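Local coordinates for protein putative peptidyl-arginine deiminase (Chlorobium tepidum, PDB 1XKN) that probably hydrolyses the guanidinium group of agmatine or of peptidyl-arginine, acting as a deiminase, at residues A[102-105]-A[110-113]; A[191-196]-A[200-205]; A[42-47]-A[53-58]. One frame throughout, in Å; residues are numbered along the deposited sequence.

Along the chain the order is interaction 3, interaction 1, interaction 2, in series, and each involves a different beta-sheet of the alpha/beta fold. Interactions 1 and 2 are neighbours: their centres are about 18 Å apart, and V103 CG1 packs 4.3 Å from Y196 O, so the hairpin meets the helix of residues 186-197. Interaction 3 does not touch either. Its centre lies about 25 Å from that of interaction 1, with nearest atoms about 6 Å apart, and about 31 Å from that of interaction 2, across the chain's centre. Interactions 1 and 2 thus adjoin, while interaction 3 belongs to a separate part of the fold. Strand 110-119 of interaction 1 also carries N117 and W118, which contribute to the sodium site.

Interaction 1 of 3, residues A[102-105]-A[110-113]; sequences YVIR and RRDK
R105 sets the NE/NH2 edge of its guanidinium against the carboxylate of D112, across the antiparallel beta hairpin of strands 101-107 and 110-119. The grip is side-on: R105 NE reaches D112 OD2 at 3.2 Å, while R105 NH2 reaches D112 OD1 at 2.9 Å, each bond using a syn lone pair. With the two planes only 16° apart, the pair is nearly coplanar. The arginine runs extended as far as CD and then bends (chi3 63°), which turns NE and NH2 to the acid. R110 adds a second positive charge from the same strand as D112, its NH1 lying 2.8 Å from D112 OD2; the modelled spacing between the two arginines is too short to be trusted. In the backbone, R105 and D112 are a hydrogen-bonded pair, R105 N meeting D112 O at 2.8 Å and 169°, with D112 N donating back to R105 O. I104 and K113 form the adjacent non-hydrogen-bonded pair on the other face. There I104 CG2 lies over a face of the R111 guanidinium, 3.8 Å from R111 NH2. K113 sends NZ to E344, and its aliphatic chain passes Y102, with K113 CD 4.0 Å from Y102 CD1.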
loop_
_atom_site.group_PDB
_atom_site.type_symbol
_atom_site.label_atom_id
_atom_site.label_comp_id
_atom_site.label_asym_id
_atom_site.label_seq_id
_atom_site.Cartn_x
_atom_site.Cartn_y
_atom_site.Cartn_z
ATOM N N TYR A 102 0.608 -1.978 11.216
ATOM C CA TYR A 102 0.761 -3.020 12.225
ATOM C C TYR A 102 2.186 -3.546 12.269
ATOM O O TYR A 102 2.802 -3.768 11.231
ATOM C CB TYR A 102 -0.152 -4.197 11.899
ATOM C CG TYR A 102 -1.623 -3.902 11.994
ATOM C CD1 TYR A 102 -2.285 -3.963 13.220
ATOM C CD2 TYR A 102 -2.363 -3.597 10.853
ATOM C CE1 TYR A 102 -3.653 -3.735 13.304
ATOM C CE2 TYR A 102 -3.727 -3.366 10.928
ATOM C CZ TYR A 102 -4.364 -3.441 12.152
ATOM O OH TYR A 102 -5.720 -3.254 12.227
ATOM N N VAL A 103 2.694 -3.753 13.479
ATOM C CA VAL A 103 4.026 -4.307 13.684
ATOM C C VAL A 103 3.940 -5.200 14.915
ATOM O O VAL A 103 3.029 -5.046 15.732
ATOM C CB VAL A 103 5.102 -3.222 13.957
ATOM C CG1 VAL A 103 5.337 -2.383 12.712
ATOM C CG2 VAL A 103 4.684 -2.350 15.133
ATOM N N ILE A 104 4.871 -6.138 15.039
ATOM C CA ILE A 104 4.901 -7.032 16.188
ATOM C C ILE A 104 5.953 -6.482 17.138
ATOM O O ILE A 104 7.106 -6.276 16.747
ATOM C CB ILE A 104 5.302 -8.478 15.795
ATOM C CG1 ILE A 104 4.371 -9.006 14.700
ATOM C CG2 ILE A 104 5.258 -9.382 17.025
ATOM C CD1 ILE A 104 2.897 -8.917 15.042
ATOM N N ARG A 105 5.554 -6.234 18.381
ATOM C CA ARG A 105 6.465 -5.702 19.385
ATOM C C ARG A 105 7.002 -6.804 20.285
ATOM O O ARG A 105 6.248 -7.657 20.754
ATOM C CB ARG A 105 5.750 -4.654 20.244
ATOM C CG ARG A 105 6.596 -4.114 21.393
ATOM C CD ARG A 105 5.890 -2.995 22.152
ATOM N NE ARG A 105 4.654 -3.429 22.797
ATOM C CZ ARG A 105 3.857 -2.621 23.491
ATOM N NH1 ARG A 105 4.170 -1.339 23.630
ATOM N NH2 ARG A 105 2.745 -3.091 24.045
ATOM N N ARG A 110 8.105 -11.045 25.677
ATOM C CA ARG A 110 6.698 -11.108 25.306
ATOM C C ARG A 110 6.456 -10.430 23.962
ATOM O O ARG A 110 7.072 -9.413 23.644
ATOM C CB ARG A 110 5.839 -10.476 26.405
ATOM C CG ARG A 110 5.669 -8.978 26.313
ATOM C CD ARG A 110 4.283 -8.654 25.785
ATOM N NE ARG A 110 4.046 -7.219 25.674
ATOM C CZ ARG A 110 4.636 -6.428 24.782
ATOM N NH1 ARG A 110 5.507 -6.928 23.910
ATOM N NH2 ARG A 110 4.347 -5.136 24.759
ATOM N N ARG A 111 5.562 -11.013 23.174
ATOM C CA ARG A 111 5.239 -10.492 21.855
ATOM C C ARG A 111 3.776 -10.093 21.748
ATOM O O ARG A 111 2.892 -10.813 22.212
ATOM C CB ARG A 111 5.556 -11.556 20.799
ATOM C CG ARG A 111 7.013 -11.990 20.795
ATOM C CD ARG A 111 7.260 -13.241 19.962
ATOM N NE ARG A 111 6.838 -13.085 18.575
ATOM C CZ ARG A 111 5.632 -13.405 18.117
ATOM N NH1 ARG A 111 4.718 -13.910 18.936
ATOM N NH2 ARG A 111 5.338 -13.212 16.838
ATOM N N ASP A 112 3.516 -8.930 21.162
ATOM C CA ASP A 112 2.141 -8.494 20.963
ATOM C C ASP A 112 2.016 -7.630 19.721
ATOM O O ASP A 112 2.996 -7.047 19.251
ATOM C CB ASP A 112 1.579 -7.764 22.200
ATOM C CG ASP A 112 2.335 -6.493 22.557
ATOM O OD1 ASP A 112 1.776 -5.686 23.334
ATOM O OD2 ASP A 112 3.474 -6.295 22.092
ATOM N N LYS A 113 0.814 -7.580 19.165
ATOM C CA LYS A 113 0.587 -6.785 17.970
ATOM C C LYS A 113 0.214 -5.369 18.383
ATOM O O LYS A 113 -0.633 -5.166 19.252
ATOM C CB LYS A 113 -0.526 -7.406 17.115
ATOM C CG LYS A 113 -0.725 -6.705 15.775
ATOM C CD LYS A 113 -1.487 -7.563 14.771
ATOM C CE LYS A 113 -2.914 -7.836 15.212
ATOM N NZ LYS A 113 -3.642 -8.688 14.222
#

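Interaction 2 of 3, residues A[191-196]-A[200-205]; sequences AQLRRY and EKVLWL
L193 and R194, on helix 186-197, meet E200 and the start of strand 201-205 in two ways, one apolar and one polar. Because strand 201-205 pairs in parallel with strand 167-171, the helix belongs to the connection of a beta-alpha-beta crossover, in a family whose members have the alpha/beta-propeller (pentein) fold. The apolar part is slight: L193 CD1 stands 4.3 Å from V202 CG2, and L193 also packs on L175 of helix 172-175. Only 203 Å² is buried in all, which fits a surface contact.

Direct polar bonding centres on the backbone oxygen of E200. R194 NH2 donates to E200 O at 2.8 Å, but the bond is bent (135°) and the donor sits above the carbonyl plane, 43° out of it. R194 NE gives a second, weak bond to the same E200 O at 3.3 Å. With CG beside the backbone N (chi1 -78°) and the chain extended from CG to NE, the guanidinium reaches the residue that precedes the strand. R194 NH1 turns to E190 in a salt bridge, so E190 on the helix and the carbonyl of E200 together restrain the turn of the guanidinium. R194 and E200 also touch crystal neighbours, which may influence their conformation.

Water-mediated bonding completes the contact: R194 NH2 donates to a water at 2.9 Å, and the same water accepts a hydrogen bond from V202 N at 2.9 Å.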
loop_
_atom_site.group_PDB
_atom_site.type_symbol
_atom_site.label_atom_id
_atom_site.label_comp_id
_atom_site.label_asym_id
_atom_site.label_seq_id
_atom_site.Cartn_x
_atom_site.Cartn_y
_atom_site.Cartn_z
ATOM N N ALA A 191 17.382 6.061 11.073
ATOM C CA ALA A 191 17.378 5.686 12.480
ATOM C C ALA A 191 15.960 5.364 12.939
ATOM O O ALA A 191 15.738 4.376 13.637
ATOM C CB ALA A 191 17.970 6.804 13.335
ATOM N N GLN A 192 14.998 6.192 12.543
ATOM C CA GLN A 192 13.609 5.961 12.928
ATOM C C GLN A 192 13.045 4.693 12.297
ATOM O O GLN A 192 12.259 3.988 12.923
ATOM C CB GLN A 192 12.742 7.161 12.545
ATOM C CG GLN A 192 13.095 8.440 13.302
ATOM C CD GLN A 192 12.641 8.413 14.754
ATOM O OE1 GLN A 192 11.704 9.116 15.140
ATOM N NE2 GLN A 192 13.304 7.600 15.566
ATOM N N LEU A 193 13.438 4.401 11.059
ATOM C CA LEU A 193 12.950 3.196 10.395
ATOM C C LEU A 193 13.521 1.970 11.097
ATOM O O LEU A 193 12.829 0.964 11.267
ATOM C CB LEU A 193 13.336 3.196 8.912
ATOM C CG LEU A 193 12.699 4.312 8.074
ATOM C CD1 LEU A 193 13.274 4.285 6.668
ATOM C CD2 LEU A 193 11.184 4.151 8.044
ATOM N N ARG A 194 14.782 2.048 11.509
ATOM C CA ARG A 194 15.389 0.927 12.217
ATOM C C ARG A 194 14.718 0.758 13.574
ATOM O O ARG A 194 14.350 -0.351 13.962
ATOM C CB ARG A 194 16.888 1.153 12.420
ATOM C CG ARG A 194 17.716 0.881 11.184
ATOM C CD ARG A 194 19.192 0.790 11.528
ATOM N NE ARG A 194 19.963 0.313 10.384
ATOM C CZ ARG A 194 20.303 1.063 9.341
ATOM N NH1 ARG A 194 19.951 2.342 9.291
ATOM N NH2 ARG A 194 20.983 0.524 8.338
ATOM N N ARG A 195 14.544 1.870 14.279
ATOM C CA ARG A 195 13.940 1.863 15.603
ATOM C C ARG A 195 12.502 1.358 15.665
ATOM O O ARG A 195 12.182 0.469 16.458
ATOM C CB ARG A 195 13.987 3.274 16.191
ATOM C CG ARG A 195 13.298 3.414 17.538
ATOM C CD ARG A 195 13.301 4.865 17.979
ATOM N NE ARG A 195 12.672 5.048 19.282
ATOM C CZ ARG A 195 12.446 6.233 19.839
ATOM N NH1 ARG A 195 12.798 7.345 19.204
ATOM N NH2 ARG A 195 11.867 6.307 21.029
ATOM N N TYR A 196 11.640 1.926 14.827
ATOM C CA TYR A 196 10.225 1.575 14.846
ATOM C C TYR A 196 9.743 0.440 13.940
ATOM O O TYR A 196 8.657 -0.097 14.158
ATOM C CB TYR A 196 9.404 2.840 14.594
ATOM C CG TYR A 196 9.542 3.877 15.696
ATOM C CD1 TYR A 196 9.109 3.601 16.993
ATOM C CD2 TYR A 196 10.054 5.150 15.432
ATOM C CE1 TYR A 196 9.165 4.569 18.000
ATOM C CE2 TYR A 196 10.119 6.125 16.434
ATOM C CZ TYR A 196 9.668 5.830 17.708
ATOM O OH TYR A 196 9.680 6.802 18.682
ATOM N N GLU A 200 17.012 -3.589 9.080
ATOM C CA GLU A 200 18.467 -3.504 9.171
ATOM C C GLU A 200 19.154 -2.773 8.028
ATOM O O GLU A 200 20.224 -2.190 8.218
ATOM C CB GLU A 200 19.072 -4.907 9.274
ATOM C CG GLU A 200 18.989 -5.535 10.657
ATOM C CD GLU A 200 17.573 -5.828 11.090
ATOM O OE1 GLU A 200 16.912 -6.670 10.444
ATOM O OE2 GLU A 200 17.121 -5.219 12.081
ATOM N N LYS A 201 18.553 -2.813 6.844
ATOM C CA LYS A 201 19.139 -2.155 5.684
ATOM C C LYS A 201 18.082 -1.442 4.860
ATOM O O LYS A 201 17.058 -2.025 4.506
ATOM C CB LYS A 201 19.863 -3.188 4.809
ATOM C CG LYS A 201 20.609 -2.601 3.608
ATOM C CD LYS A 201 21.333 -3.698 2.837
ATOM C CE LYS A 201 22.168 -3.139 1.695
ATOM N NZ LYS A 201 22.863 -4.233 0.945
ATOM N N VAL A 202 18.337 -0.172 4.568
ATOM C CA VAL A 202 17.428 0.624 3.765
ATOM C C VAL A 202 17.997 0.752 2.362
ATOM O O VAL A 202 19.140 1.180 2.177
ATOM C CB VAL A 202 17.230 2.037 4.353
ATOM C CG1 VAL A 202 16.260 2.829 3.488
ATOM C CG2 VAL A 202 16.711 1.936 5.780
ATOM N N LEU A 203 17.195 0.367 1.377
ATOM C CA LEU A 203 17.600 0.429 -0.022
ATOM C C LEU A 203 16.932 1.640 -0.658
ATOM O O LEU A 203 15.715 1.655 -0.859
ATOM C CB LEU A 203 17.164 -0.848 -0.742
ATOM C CG LEU A 203 17.680 -2.177 -0.184
ATOM C CD1 LEU A 203 16.973 -3.326 -0.879
ATOM C CD2 LEU A 203 19.187 -2.274 -0.380
ATOM N N TRP A 204 17.729 2.649 -0.983
ATOM C CA TRP A 204 17.198 3.873 -1.568
ATOM C C TRP A 204 17.181 3.943 -3.086
ATOM O O TRP A 204 18.231 4.059 -3.721
ATOM C CB TRP A 204 17.974 5.089 -1.052
ATOM C CG TRP A 204 17.870 5.322 0.414
ATOM C CD1 TRP A 204 18.617 4.739 1.396
ATOM C CD2 TRP A 204 16.983 6.235 1.069
ATOM N NE1 TRP A 204 18.252 5.240 2.628
ATOM C CE2 TRP A 204 17.247 6.156 2.453
ATOM C CE3 TRP A 204 15.985 7.111 0.618
ATOM C CZ2 TRP A 204 16.555 6.923 3.393
ATOM C CZ3 TRP A 204 15.295 7.876 1.554
ATOM C CH2 TRP A 204 15.584 7.773 2.928
ATOM N N LEU A 205 15.986 3.884 -3.667
ATOM C CA LEU A 205 15.843 4.004 -5.115
ATOM C C LEU A 205 15.770 5.500 -5.409
ATOM O O LEU A 205 15.801 6.315 -4.484
ATOM C CB LEU A 205 14.573 3.305 -5.602
ATOM C CG LEU A 205 14.560 1.783 -5.415
ATOM C CD1 LEU A 205 13.232 1.222 -5.917
ATOM C CD2 LEU A 205 15.721 1.165 -6.182
HETATM O O HOH W 1 20.865 0.973 5.443
#

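Interaction 3 of 3, residues A[42-47]-A[53-58]; sequences ELAYQL and VNINVL
The helical hydrogen bond from L47 N to L43 O, 2.9 Å long, is the shortest polar bond within the two segments, and it ties down the residue that comes closest to V53. No hydrogen bond crosses from 42-47 to 53-58; the contact is hydrophobic packing between the helix and the second strand of a beta-alpha-beta unit made of strand 15-21, helix 36-50 and strand 52-57.

The geometric evidence is compact. The two axes run 9.4 Å apart at closest approach and make an angle of 153° between their N-to-C directions, so the chain leaves the helix and comes back nearly antiparallel to it. L47 and V53 are the nearest residues, with L47 CA 6.6 Å from V53 CA. V53 makes its contact through one methyl: V53 CG2 lies 3.6 Å from L47 CB. With CG1 anti to the backbone N (chi1 -174°), V53 carries CG2 beside that nitrogen, and the methyl fits against the last turn of the segment. It also comes within 3.9 Å of A44 O, a backbone atom one turn earlier. Farther along the strand, I55 reaches the same helix through its delta carbon, I55 CD1 standing 4.2 Å from A44 CB. All four touching residues are buried, yet the segments bury just 151 Å² between them, so other elements supply much of their surroundings.

V53 and I55 point to the helix, whereas N54 and N56, alternating with them, bond to S17 and S21 of strand 15-21. L43 and L47 extend the helix packing to strand 15-21, through L20 and T18, and to L297 of strand 295-300. In its sheet, strand 52-57 lies between the parallel strands 83-87 and 15-21, with helix 36-50 packed against one face.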
loop_
_atom_site.group_PDB
_atom_site.type_symbol
_atom_site.label_atom_id
_atom_site.label_comp_id
_atom_site.label_asym_id
_atom_site.label_seq_id
_atom_site.Cartn_x
_atom_site.Cartn_y
_atom_site.Cartn_z
ATOM N N GLU A 42 -16.077 -3.581 -5.768
ATOM C CA GLU A 42 -15.448 -4.701 -6.459
ATOM C C GLU A 42 -14.232 -5.168 -5.664
ATOM O O GLU A 42 -14.016 -6.365 -5.485
ATOM C CB GLU A 42 -15.021 -4.289 -7.870
ATOM C CG GLU A 42 -14.378 -5.417 -8.668
ATOM C CD GLU A 42 -14.080 -5.030 -10.104
ATOM O OE1 GLU A 42 -13.567 -5.887 -10.855
ATOM O OE2 GLU A 42 -14.357 -3.871 -10.482
ATOM N N LEU A 43 -13.444 -4.206 -5.190
ATOM C CA LEU A 43 -12.253 -4.498 -4.405
ATOM C C LEU A 43 -12.620 -5.201 -3.103
ATOM O O LEU A 43 -12.022 -6.216 -2.745
ATOM C CB LEU A 43 -11.502 -3.200 -4.104
ATOM C CG LEU A 43 -10.380 -3.248 -3.065
ATOM C CD1 LEU A 43 -9.316 -4.250 -3.479
ATOM C CD2 LEU A 43 -9.778 -1.855 -2.922
ATOM N N ALA A 44 -13.607 -4.657 -2.396
ATOM C CA ALA A 44 -14.045 -5.245 -1.136
ATOM C C ALA A 44 -14.546 -6.666 -1.363
ATOM O O ALA A 44 -14.267 -7.562 -0.567
ATOM C CB ALA A 44 -15.142 -4.390 -0.510
ATOM N N TYR A 45 -15.275 -6.875 -2.458
ATOM C CA TYR A 45 -15.789 -8.201 -2.773
ATOM C C TYR A 45 -14.646 -9.184 -2.990
ATOM O O TYR A 45 -14.623 -10.258 -2.389
ATOM C CB TYR A 45 -16.668 -8.170 -4.025
ATOM C CG TYR A 45 -17.013 -9.552 -4.532
ATOM C CD1 TYR A 45 -17.839 -10.404 -3.796
ATOM C CD2 TYR A 45 -16.480 -10.025 -5.732
ATOM C CE1 TYR A 45 -18.123 -11.695 -4.245
ATOM C CE2 TYR A 45 -16.759 -11.311 -6.186
ATOM C CZ TYR A 45 -17.580 -12.138 -5.438
ATOM O OH TYR A 45 -17.854 -13.410 -5.885
ATOM N N GLN A 46 -13.698 -8.823 -3.852
ATOM C CA GLN A 46 -12.567 -9.707 -4.106
ATOM C C GLN A 46 -11.835 -10.011 -2.801
ATOM O O GLN A 46 -11.454 -11.151 -2.548
ATOM C CB GLN A 46 -11.598 -9.078 -5.117
ATOM C CG GLN A 46 -12.082 -9.109 -6.559
ATOM C CD GLN A 46 -12.439 -10.510 -7.033
ATOM O OE1 GLN A 46 -11.769 -11.481 -6.691
ATOM N NE2 GLN A 46 -13.490 -10.613 -7.837
ATOM N N LEU A 47 -11.643 -8.995 -1.965
ATOM C CA LEU A 47 -10.961 -9.203 -0.696
ATOM C C LEU A 47 -11.748 -10.118 0.233
ATOM O O LEU A 47 -11.162 -10.929 0.955
ATOM C CB LEU A 47 -10.709 -7.868 0.005
ATOM C CG LEU A 47 -9.684 -6.946 -0.655
ATOM C CD1 LEU A 47 -9.715 -5.590 0.023
ATOM C CD2 LEU A 47 -8.298 -7.562 -0.573
ATOM N N VAL A 53 -12.646 -8.122 5.834
ATOM C CA VAL A 53 -12.452 -6.793 5.269
ATOM C C VAL A 53 -13.021 -5.773 6.251
ATOM O O VAL A 53 -14.217 -5.779 6.544
ATOM C CB VAL A 53 -13.184 -6.643 3.915
ATOM C CG1 VAL A 53 -12.851 -5.301 3.288
ATOM C CG2 VAL A 53 -12.797 -7.785 2.987
ATOM N N ASN A 54 -12.151 -4.916 6.776
ATOM C CA ASN A 54 -12.557 -3.878 7.715
ATOM C C ASN A 54 -12.654 -2.574 6.941
ATOM O O ASN A 54 -11.668 -2.117 6.364
ATOM C CB ASN A 54 -11.527 -3.754 8.843
ATOM C CG ASN A 54 -11.530 -4.957 9.767
ATOM O OD1 ASN A 54 -10.522 -5.654 9.912
ATOM N ND2 ASN A 54 -12.665 -5.204 10.400
ATOM N N ILE A 55 -13.843 -1.976 6.929
ATOM C CA ILE A 55 -14.063 -0.744 6.179
ATOM C C ILE A 55 -14.430 0.450 7.049
ATOM O O ILE A 55 -15.351 0.378 7.863
ATOM C CB ILE A 55 -15.181 -0.941 5.131
ATOM C CG1 ILE A 55 -14.830 -2.128 4.226
ATOM C CG2 ILE A 55 -15.368 0.337 4.317
ATOM C CD1 ILE A 55 -15.845 -2.402 3.139
ATOM N N ASN A 56 -13.711 1.554 6.864
ATOM C CA ASN A 56 -13.979 2.769 7.618
ATOM C C ASN A 56 -15.026 3.601 6.887
ATOM O O ASN A 56 -14.889 3.881 5.695
ATOM C CB ASN A 56 -12.711 3.615 7.779
ATOM C CG ASN A 56 -11.632 2.913 8.563
ATOM O OD1 ASN A 56 -11.892 2.322 9.607
ATOM N ND2 ASN A 56 -10.400 2.999 8.072
ATOM N N VAL A 57 -16.072 3.983 7.609
ATOM C CA VAL A 57 -17.135 4.810 7.054
ATOM C C VAL A 57 -17.422 5.931 8.048
ATOM O O VAL A 57 -17.143 5.798 9.241
ATOM C CB VAL A 57 -18.426 4.000 6.803
ATOM C CG1 VAL A 57 -18.199 2.998 5.678
ATOM C CG2 VAL A 57 -18.845 3.279 8.076
ATOM N N LEU A 58 -17.982 7.031 7.558
ATOM C CA LEU A 58 -18.277 8.189 8.399
ATOM C C LEU A 58 -19.574 8.086 9.187
ATOM O O LEU A 58 -19.684 8.627 10.286
ATOM C CB LEU A 58 -18.344 9.451 7.535
ATOM C CG LEU A 58 -17.073 9.903 6.819
ATOM C CD1 LEU A 58 -17.400 11.038 5.855
ATOM C CD2 LEU A 58 -16.056 10.348 7.843
#